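PDB 5HLI: MarR family transcriptional regulator from Staphylococcus epidermidis, which probably binds DNA as a dimeric winged helix-turn-helix regulator of the MarR family and senses oxidants through its cysteines, here captured in a disulfide form. Local coordinates for residues T40-L45 against T73-R78; L48-W51 against P55-L58; K86-Q91 against Q96-L101. The protein carries 1 engineered substitution. All blocks are in the same frame, centred on the assembly; numbering follows the deposited sequence.

Overall arrangement
Following the chain from the N terminus, the long helix 2-36 leads into helix 41-52, whose first turn meets helix 69-81 in interaction 1 and closes a loop of 27 residues. Within that loop, interaction 2 makes a much shorter closure, folding strand 56-57 back on the last turns of helix 41-52. Interaction 3 follows in series and closes the hairpin of strands 85-89 and 97-101. Strand 56-57 pairs with strand 97-101, so interactions 2 and 3 share one small sheet, while Leu76 of helix 69-81 packs on both Leu58 and Ile99. Together the three contacts tie helices 41-52 and 69-81 to the sheet of a winged helix-turn-helix domain.

Interaction 1. Residues T40-L45 against T73-R78; sequences TYSQYL and TPMLKR. Engineered in segment 73-78: Met75 (natural residue Leu).
Met75, an engineered residue that is leucine in the natural sequence, reaches from helix 69-81 to the first turn of helix 41-52, where its SD lies 3.4 Å from Ser42 CB. The methionine chain leaves with CG beside its own backbone N, runs on nearly extended through chi2, and bends at chi3 (-87°). The bend carries CE off to the side, so that SD makes the closest approach to the serine, with CE only at its margin (4.2 Å from Ser42 CB). A second point of contact lies one turn further along helix 69-81. There Gln43 extends its chain across that of Arg78, bringing NE2 to 3.4 Å from Arg78 CG, with the amide and guanidinium planes 63° apart. The short helical segments pass at 81°, their axes 10.2 Å apart at closest approach, and side chains bridge this gap between two helices of the winged helix-turn-helix domain; in MarR proteins the counterpart of helix 69-81 is the recognition helix. A single water links the two polar ends: it accepts from Gln43 NE2 at 3.0 Å and from Arg78 NE at 2.9 Å. That water sits in the guanidinium plane, at its edge. At the start of helix 41-52, Thr40 is the N-cap: its OG1 accepts from Gln43 N at 3.2 Å, and the nearly straight bond holds the first turn. Tyr41 meets the ring of Tyr20 of the second subunit.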
loop_
_atom_site.group_PDB
_atom_site.type_symbol
_atom_site.label_atom_id
_atom_site.label_comp_id
_atom_site.label_asym_id
_atom_site.label_seq_id
_atom_site.Cartn_x
_atom_site.Cartn_y
_atom_site.Cartn_z
ATOM N N THR A 40 0.126 -16.664 -0.605
ATOM C CA THR A 40 -0.559 -15.390 -0.461
ATOM C C THR A 40 0.102 -14.568 0.639
ATOM O O THR A 40 0.996 -15.035 1.347
ATOM C CB THR A 40 -2.040 -15.604 -0.139
ATOM O OG1 THR A 40 -2.162 -16.183 1.166
ATOM C CG2 THR A 40 -2.684 -16.532 -1.164
ATOM N N TYR A 41 -0.358 -13.322 0.775
ATOM C CA TYR A 41 0.132 -12.464 1.848
ATOM C C TYR A 41 -0.110 -13.100 3.211
ATOM O O TYR A 41 0.784 -13.129 4.063
ATOM C CB TYR A 41 -0.534 -11.089 1.762
ATOM C CG TYR A 41 -0.377 -10.257 3.013
ATOM C CD1 TYR A 41 0.879 -9.856 3.451
ATOM C CD2 TYR A 41 -1.486 -9.865 3.752
ATOM C CE1 TYR A 41 1.028 -9.093 4.592
ATOM C CE2 TYR A 41 -1.349 -9.099 4.895
ATOM C CZ TYR A 41 -0.090 -8.718 5.311
ATOM O OH TYR A 41 0.050 -7.959 6.449
ATOM N N SER A 42 -1.317 -13.632 3.429
ATOM C CA SER A 42 -1.647 -14.217 4.725
ATOM C C SER A 42 -0.813 -15.463 5.007
ATOM O O SER A 42 -0.390 -15.687 6.147
ATOM C CB SER A 42 -3.140 -14.538 4.788
ATOM O OG SER A 42 -3.920 -13.354 4.777
ATOM N N GLN A 43 -0.570 -16.291 3.984
ATOM C CA GLN A 43 0.334 -17.424 4.160
ATOM C C GLN A 43 1.748 -16.950 4.470
ATOM O O GLN A 43 2.448 -17.547 5.296
ATOM C CB GLN A 43 0.336 -18.305 2.910
ATOM C CG GLN A 43 -1.008 -18.941 2.581
ATOM C CD GLN A 43 -0.970 -19.729 1.286
ATOM O OE1 GLN A 43 0.099 -20.116 0.816
ATOM N NE2 GLN A 43 -2.136 -19.969 0.701
ATOM N N TYR A 44 2.181 -15.876 3.807
ATOM C CA TYR A 44 3.490 -15.287 4.068
ATOM C C TYR A 44 3.626 -14.867 5.527
ATOM O O TYR A 44 4.692 -15.036 6.133
ATOM C CB TYR A 44 3.692 -14.095 3.131
ATOM C CG TYR A 44 5.045 -13.425 3.170
ATOM C CD1 TYR A 44 6.222 -14.165 3.179
ATOM C CD2 TYR A 44 5.144 -12.041 3.147
ATOM C CE1 TYR A 44 7.459 -13.539 3.195
ATOM C CE2 TYR A 44 6.368 -11.409 3.158
ATOM C CZ TYR A 44 7.523 -12.160 3.182
ATOM O OH TYR A 44 8.740 -11.520 3.195
ATOM N N LEU A 45 2.554 -14.322 6.112
ATOM C CA LEU A 45 2.596 -13.944 7.522
ATOM C C LEU A 45 2.818 -15.160 8.412
ATOM O O LEU A 45 3.572 -15.091 9.389
ATOM C CB LEU A 45 1.304 -13.226 7.917
ATOM C CG LEU A 45 1.051 -11.835 7.333
ATOM C CD1 LEU A 45 -0.251 -11.273 7.876
ATOM C CD2 LEU A 45 2.207 -10.902 7.644
ATOM N N THR A 73 -7.164 -21.936 10.093
ATOM C CA THR A 73 -7.323 -23.354 9.773
ATOM C C THR A 73 -7.157 -23.650 8.284
ATOM O O THR A 73 -6.339 -24.522 7.946
ATOM C CB THR A 73 -8.670 -23.857 10.310
ATOM O OG1 THR A 73 -8.627 -23.907 11.742
ATOM C CG2 THR A 73 -8.990 -25.243 9.765
ATOM N N PRO A 74 -7.855 -22.982 7.357
ATOM C CA PRO A 74 -7.613 -23.293 5.936
ATOM C C PRO A 74 -6.241 -22.861 5.452
ATOM O O PRO A 74 -5.694 -23.489 4.535
ATOM C CB PRO A 74 -8.732 -22.531 5.212
ATOM C CG PRO A 74 -9.065 -21.409 6.124
ATOM C CD PRO A 74 -8.913 -21.966 7.510
ATOM N N MET A 75 -5.678 -21.818 6.013
ATOM C CA MET A 75 -4.351 -21.418 5.630
ATOM C C MET A 75 -3.305 -22.457 5.940
ATOM O O MET A 75 -2.479 -22.704 5.126
ATOM C CB MET A 75 -3.976 -20.114 6.252
ATOM C CG MET A 75 -4.753 -19.020 5.637
ATOM S SD MET A 75 -3.950 -17.557 6.093
ATOM C CE MET A 75 -4.664 -17.150 7.646
ATOM N N LEU A 76 -3.360 -23.035 7.128
ATOM C CA LEU A 76 -2.393 -24.061 7.500
ATOM C C LEU A 76 -2.594 -25.331 6.685
ATOM O O LEU A 76 -1.619 -25.988 6.298
ATOM C CB LEU A 76 -2.489 -24.348 8.997
ATOM C CG LEU A 76 -1.900 -23.246 9.881
ATOM C CD1 LEU A 76 -2.240 -23.486 11.337
ATOM C CD2 LEU A 76 -0.392 -23.165 9.682
ATOM N N LYS A 77 -3.849 -25.697 6.412
ATOM C CA LYS A 77 -4.103 -26.837 5.537
ATOM C C LYS A 77 -3.509 -26.609 4.155
ATOM O O LYS A 77 -2.914 -27.522 3.568
ATOM C CB LYS A 77 -5.604 -27.105 5.436
ATOM C CG LYS A 77 -6.217 -27.747 6.670
ATOM C CD LYS A 77 -7.684 -28.062 6.434
ATOM C CE LYS A 77 -8.307 -28.759 7.633
ATOM N NZ LYS A 77 -9.747 -29.049 7.396
ATOM N N ARG A 78 -3.654 -25.393 3.619
ATOM C CA ARG A 78 -3.087 -25.091 2.309
ATOM C C ARG A 78 -1.564 -25.119 2.345
ATOM O O ARG A 78 -0.923 -25.610 1.407
ATOM C CB ARG A 78 -3.591 -23.732 1.819
ATOM C CG ARG A 78 -2.960 -23.268 0.509
ATOM C CD ARG A 78 -3.155 -24.295 -0.609
ATOM N NE ARG A 78 -2.450 -23.913 -1.833
ATOM C CZ ARG A 78 -2.330 -24.693 -2.905
ATOM N NH1 ARG A 78 -2.875 -25.901 -2.915
ATOM N NH2 ARG A 78 -1.668 -24.262 -3.971
HETATM O O HOH W 1 -1.777 -21.088 -2.103
#

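Interaction 2. Residues L48-W51 against P55-L58; sequences LTLW and PQTL
Gln56 meets Thr49 and Leu50 across the short connection between helix 41-52 and strand 56-57. Pro55, which follows a cis peptide bond, leads into the strand; its CA lies 6.7 Å from that of Leu50, but its CB points away from the helix. Gln56 then carries the contact. Its CB points toward the helix and lies 4.2 Å from Leu50 CD2, while the extended chain beyond CG delivers the amide to Thr49. NE2 donates to Thr49 OG1 at 2.9 Å along an almost perfectly straight path (179°), with the acceptor in the amide plane. Thr49 places OG1 anti to its own N (chi1 -175°), which turns the hydroxyl to the amide. NE2 also donates to Glu53 O and OE1 accepts from Ser60 OG, so both ends of this buried amide are gripped and its rotation is probably fixed. Thr57 follows as the N-cap of helix 58-65, its OG1 accepting from Ser60 N. Leu58 then turns into the core between Leu97 and helix 69-81, as Gln56 and Leu58 join strand 97-101 by backbone bonds and Ile61 of helix 58-65 packs on Thr49 and Gln56.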
loop_
_atom_site.group_PDB
_atom_site.type_symbol
_atom_site.label_atom_id
_atom_site.label_comp_id
_atom_site.label_asym_id
_atom_site.label_seq_id
_atom_site.Cartn_x
_atom_site.Cartn_y
_atom_site.Cartn_z
ATOM N N LEU A 48 6.385 -16.238 8.127
ATOM C CA LEU A 48 7.296 -15.303 8.781
ATOM C C LEU A 48 7.406 -15.580 10.278
ATOM O O LEU A 48 8.501 -15.503 10.847
ATOM C CB LEU A 48 6.845 -13.864 8.524
ATOM C CG LEU A 48 7.167 -13.332 7.125
ATOM C CD1 LEU A 48 6.503 -11.985 6.881
ATOM C CD2 LEU A 48 8.677 -13.234 6.930
ATOM N N THR A 49 6.292 -15.907 10.938
ATOM C CA THR A 49 6.386 -16.214 12.363
ATOM C C THR A 49 7.016 -17.585 12.588
ATOM O O THR A 49 7.757 -17.778 13.559
ATOM C CB THR A 49 5.014 -16.111 13.044
ATOM O OG1 THR A 49 5.173 -16.292 14.457
ATOM C CG2 THR A 49 4.037 -17.158 12.527
ATOM N N LEU A 50 6.759 -18.541 11.692
ATOM C CA LEU A 50 7.398 -19.848 11.816
ATOM C C LEU A 50 8.905 -19.742 11.629
ATOM O O LEU A 50 9.670 -20.456 12.285
ATOM C CB LEU A 50 6.799 -20.829 10.808
ATOM C CG LEU A 50 5.390 -21.337 11.116
ATOM C CD1 LEU A 50 4.850 -22.140 9.951
ATOM C CD2 LEU A 50 5.396 -22.179 12.381
ATOM N N TRP A 51 9.352 -18.853 10.740
ATOM C CA TRP A 51 10.783 -18.652 10.551
ATOM C C TRP A 51 11.429 -17.961 11.745
ATOM O O TRP A 51 12.658 -17.983 11.867
ATOM C CB TRP A 51 11.032 -17.856 9.267
ATOM C CG TRP A 51 10.793 -18.662 8.023
ATOM C CD1 TRP A 51 10.965 -20.009 7.874
ATOM C CD2 TRP A 51 10.321 -18.177 6.760
ATOM N NE1 TRP A 51 10.640 -20.390 6.596
ATOM C CE2 TRP A 51 10.240 -19.285 5.891
ATOM C CE3 TRP A 51 9.963 -16.914 6.276
ATOM C CZ2 TRP A 51 9.814 -19.169 4.569
ATOM C CZ3 TRP A 51 9.539 -16.802 4.962
ATOM C CH2 TRP A 51 9.470 -17.923 4.124
ATOM N N PRO A 55 8.861 -25.270 16.174
ATOM C CA PRO A 55 7.439 -25.268 15.808
ATOM C C PRO A 55 6.594 -24.279 16.613
ATOM O O PRO A 55 7.097 -23.629 17.528
ATOM C CB PRO A 55 7.009 -26.701 16.121
ATOM C CG PRO A 55 7.855 -27.068 17.292
ATOM C CD PRO A 55 9.199 -26.432 17.017
ATOM N N GLN A 56 5.317 -24.175 16.249
ATOM C CA GLN A 56 4.339 -23.382 16.975
ATOM C C GLN A 56 3.001 -24.097 16.939
ATOM O O GLN A 56 2.668 -24.772 15.962
ATOM C CB GLN A 56 4.155 -21.979 16.378
ATOM C CG GLN A 56 5.263 -20.999 16.668
ATOM C CD GLN A 56 4.896 -19.601 16.232
ATOM O OE1 GLN A 56 3.842 -19.084 16.602
ATOM N NE2 GLN A 56 5.754 -18.982 15.430
ATOM N N THR A 57 2.230 -23.937 18.008
ATOM C CA THR A 57 0.855 -24.395 17.964
ATOM C C THR A 57 0.023 -23.444 17.110
ATOM O O THR A 57 0.422 -22.313 16.822
ATOM C CB THR A 57 0.264 -24.496 19.370
ATOM O OG1 THR A 57 0.217 -23.192 19.964
ATOM C CG2 THR A 57 1.101 -25.430 20.242
ATOM N N LEU A 58 -1.142 -23.933 16.686
ATOM C CA LEU A 58 -2.086 -23.085 15.968
ATOM C C LEU A 58 -2.454 -21.852 16.788
ATOM O O LEU A 58 -2.533 -20.740 16.252
ATOM C CB LEU A 58 -3.327 -23.899 15.609
ATOM C CG LEU A 58 -4.608 -23.178 15.192
ATOM C CD1 LEU A 58 -4.396 -22.408 13.919
ATOM C CD2 LEU A 58 -5.731 -24.182 15.017
#

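Interaction 3. Residues K86-Q91 against Q96-L101; sequences KRERQQ and QLIITL
The wing of the winged helix-turn-helix domain is a beta hairpin, and its two antiparallel strands, 85-89 and 97-101, form this contact. Lys86 with Thr100 and Glu88 with Ile98 are hydrogen-bonded pairs, alternating with the non-hydrogen-bonded pairs Arg87 with Ile99 and Arg89 with Leu97. In the second hydrogen-bonded pair, Ile98 N donates to Glu88 O at 2.9 Å. Toward the tip, the backbone bond from Gln90 N to Gln96 O (2.9 Å) is joined by a side-chain one, Gln96 N donating to Gln90 OE1 at 3.0 Å. The two glutamine chains run side by side with amide planes only 11° apart, and Gln90 NE2 approaches Ile98 CD1 at 3.6 Å. Arg89 crosses Leu97 at about a right angle. Bends at chi2 (62°) and chi3 (73°) fold its chain back over the neighbouring strand, laying one guanidinium face on the leucine, with CZ 3.6 Å from Leu97 CB. NH1 of Arg89 also donates to Arg95 O, which would help hold the group in place. Arg87 lies alongside Ile99, its CG 3.7 Å from Ile99 CD1, while its NH1 forms a salt bridge with Glu80 of helix 69-81. On the face that also carries Lys86 and Thr100, Glu88 and Ile98 lie side by side. Strand 97-101 carries the hairpin onto the rest of the domain: it lies between strands 56-57 and 85-89, Ile99 packs on Leu50 and Ile61, and Leu101 reaches Trp51 of helix 41-52.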
loop_
_atom_site.group_PDB
_atom_site.type_symbol
_atom_site.label_atom_id
_atom_site.label_comp_id
_atom_site.label_asym_id
_atom_site.label_seq_id
_atom_site.Cartn_x
_atom_site.Cartn_y
_atom_site.Cartn_z
ATOM N N LYS A 86 4.042 -29.157 8.257
ATOM C CA LYS A 86 3.320 -30.347 8.676
ATOM C C LYS A 86 2.310 -29.973 9.753
ATOM O O LYS A 86 2.546 -29.074 10.565
ATOM C CB LYS A 86 4.270 -31.426 9.207
ATOM C CG LYS A 86 5.210 -31.990 8.156
ATOM C CD LYS A 86 5.965 -33.201 8.678
ATOM C CE LYS A 86 6.745 -33.875 7.559
ATOM N NZ LYS A 86 5.844 -34.320 6.455
ATOM N N ARG A 87 1.175 -30.661 9.745
ATOM C CA ARG A 87 0.137 -30.487 10.752
ATOM C C ARG A 87 0.059 -31.746 11.604
ATOM O O ARG A 87 -0.021 -32.856 11.070
ATOM C CB ARG A 87 -1.215 -30.188 10.099
ATOM C CG ARG A 87 -1.291 -28.802 9.466
ATOM C CD ARG A 87 -2.520 -28.618 8.584
ATOM N NE ARG A 87 -3.778 -28.753 9.310
ATOM C CZ ARG A 87 -4.589 -29.802 9.218
ATOM N NH1 ARG A 87 -4.272 -30.818 8.422
ATOM N NH2 ARG A 87 -5.715 -29.838 9.919
ATOM N N GLU A 88 0.108 -31.572 12.925
ATOM C CA GLU A 88 0.004 -32.680 13.869
ATOM C C GLU A 88 -1.031 -32.322 14.922
ATOM O O GLU A 88 -0.757 -31.518 15.820
ATOM C CB GLU A 88 1.350 -32.989 14.527
ATOM C CG GLU A 88 1.251 -34.034 15.632
ATOM C CD GLU A 88 2.483 -34.077 16.520
ATOM O OE1 GLU A 88 2.465 -34.820 17.523
ATOM O OE2 GLU A 88 3.466 -33.371 16.215
ATOM N N ARG A 89 -2.216 -32.914 14.814
ATOM C CA ARG A 89 -3.262 -32.744 15.815
ATOM C C ARG A 89 -3.021 -33.763 16.920
ATOM O O ARG A 89 -3.100 -34.974 16.684
ATOM C CB ARG A 89 -4.643 -32.916 15.190
ATOM C CG ARG A 89 -5.793 -32.820 16.183
ATOM C CD ARG A 89 -5.845 -31.455 16.856
ATOM N NE ARG A 89 -6.325 -30.412 15.952
ATOM C CZ ARG A 89 -6.597 -29.167 16.327
ATOM N NH1 ARG A 89 -6.436 -28.803 17.593
ATOM N NH2 ARG A 89 -7.029 -28.283 15.437
ATOM N N GLN A 90 -2.700 -33.278 18.117
ATOM C CA GLN A 90 -2.541 -34.168 19.258
ATOM C C GLN A 90 -3.846 -34.900 19.532
ATOM O O GLN A 90 -4.934 -34.324 19.441
ATOM C CB GLN A 90 -2.109 -33.381 20.495
ATOM C CG GLN A 90 -0.710 -32.795 20.416
ATOM C CD GLN A 90 -0.361 -31.970 21.643
ATOM O OE1 GLN A 90 -1.233 -31.371 22.272
ATOM N NE2 GLN A 90 0.919 -31.943 21.993
ATOM N N GLN A 91 -3.736 -36.186 19.866
ATOM C CA GLN A 91 -4.896 -37.038 20.084
ATOM C C GLN A 91 -5.195 -37.249 21.565
ATOM O O GLN A 91 -5.948 -38.165 21.913
ATOM C CB GLN A 91 -4.697 -38.383 19.385
ATOM C CG GLN A 91 -4.432 -38.266 17.893
ATOM C CD GLN A 91 -5.587 -37.628 17.145
ATOM O OE1 GLN A 91 -6.695 -38.164 17.118
ATOM N NE2 GLN A 91 -5.336 -36.472 16.543
ATOM N N GLN A 96 -3.608 -29.945 21.025
ATOM C CA GLN A 96 -3.194 -28.805 20.230
ATOM C C GLN A 96 -2.917 -29.239 18.794
ATOM O O GLN A 96 -2.751 -30.425 18.495
ATOM C CB GLN A 96 -1.950 -28.154 20.832
ATOM C CG GLN A 96 -2.122 -27.699 22.272
ATOM C CD GLN A 96 -0.795 -27.450 22.963
ATOM O OE1 GLN A 96 0.208 -28.091 22.653
ATOM N NE2 GLN A 96 -0.783 -26.511 23.902
ATOM N N LEU A 97 -2.883 -28.258 17.898
ATOM C CA LEU A 97 -2.442 -28.469 16.526
ATOM C C LEU A 97 -1.030 -27.910 16.416
ATOM O O LEU A 97 -0.834 -26.693 16.461
ATOM C CB LEU A 97 -3.385 -27.802 15.526
ATOM C CG LEU A 97 -3.069 -28.074 14.050
ATOM C CD1 LEU A 97 -3.346 -29.528 13.695
ATOM C CD2 LEU A 97 -3.854 -27.132 13.145
ATOM N N ILE A 98 -0.048 -28.797 16.289
ATOM C CA ILE A 98 1.353 -28.397 16.234
ATOM C C ILE A 98 1.748 -28.213 14.774
ATOM O O ILE A 98 1.607 -29.133 13.961
ATOM C CB ILE A 98 2.254 -29.427 16.929
ATOM C CG1 ILE A 98 1.889 -29.531 18.413
ATOM C CG2 ILE A 98 3.721 -29.054 16.757
ATOM C CD1 ILE A 98 2.687 -30.570 19.165
ATOM N N ILE A 99 2.245 -27.024 14.443
ATOM C CA ILE A 99 2.656 -26.683 13.085
ATOM C C ILE A 99 4.175 -26.694 13.028
ATOM O O ILE A 99 4.837 -26.005 13.813
ATOM C CB ILE A 99 2.100 -25.312 12.663
ATOM C CG1 ILE A 99 0.581 -25.283 12.838
ATOM C CG2 ILE A 99 2.493 -24.994 11.226
ATOM C CD1 ILE A 99 -0.147 -26.336 12.023
ATOM N N THR A 100 4.730 -27.475 12.104
ATOM C CA THR A 100 6.174 -27.609 11.971
ATOM C C THR A 100 6.566 -27.420 10.515
ATOM O O THR A 100 5.954 -28.012 9.621
ATOM C CB THR A 100 6.653 -28.978 12.472
ATOM O OG1 THR A 100 6.036 -29.268 13.734
ATOM C CG2 THR A 100 8.163 -28.981 12.644
ATOM N N LEU A 101 7.585 -26.598 10.282
ATOM C CA LEU A 101 8.103 -26.417 8.933
ATOM C C LEU A 101 8.642 -27.734 8.387
ATOM O O LEU A 101 9.313 -28.489 9.096
ATOM C CB LEU A 101 9.213 -25.364 8.931
ATOM C CG LEU A 101 8.828 -23.902 9.176
ATOM C CD1 LEU A 101 10.059 -23.091 9.549
ATOM C CD2 LEU A 101 8.156 -23.314 7.945
#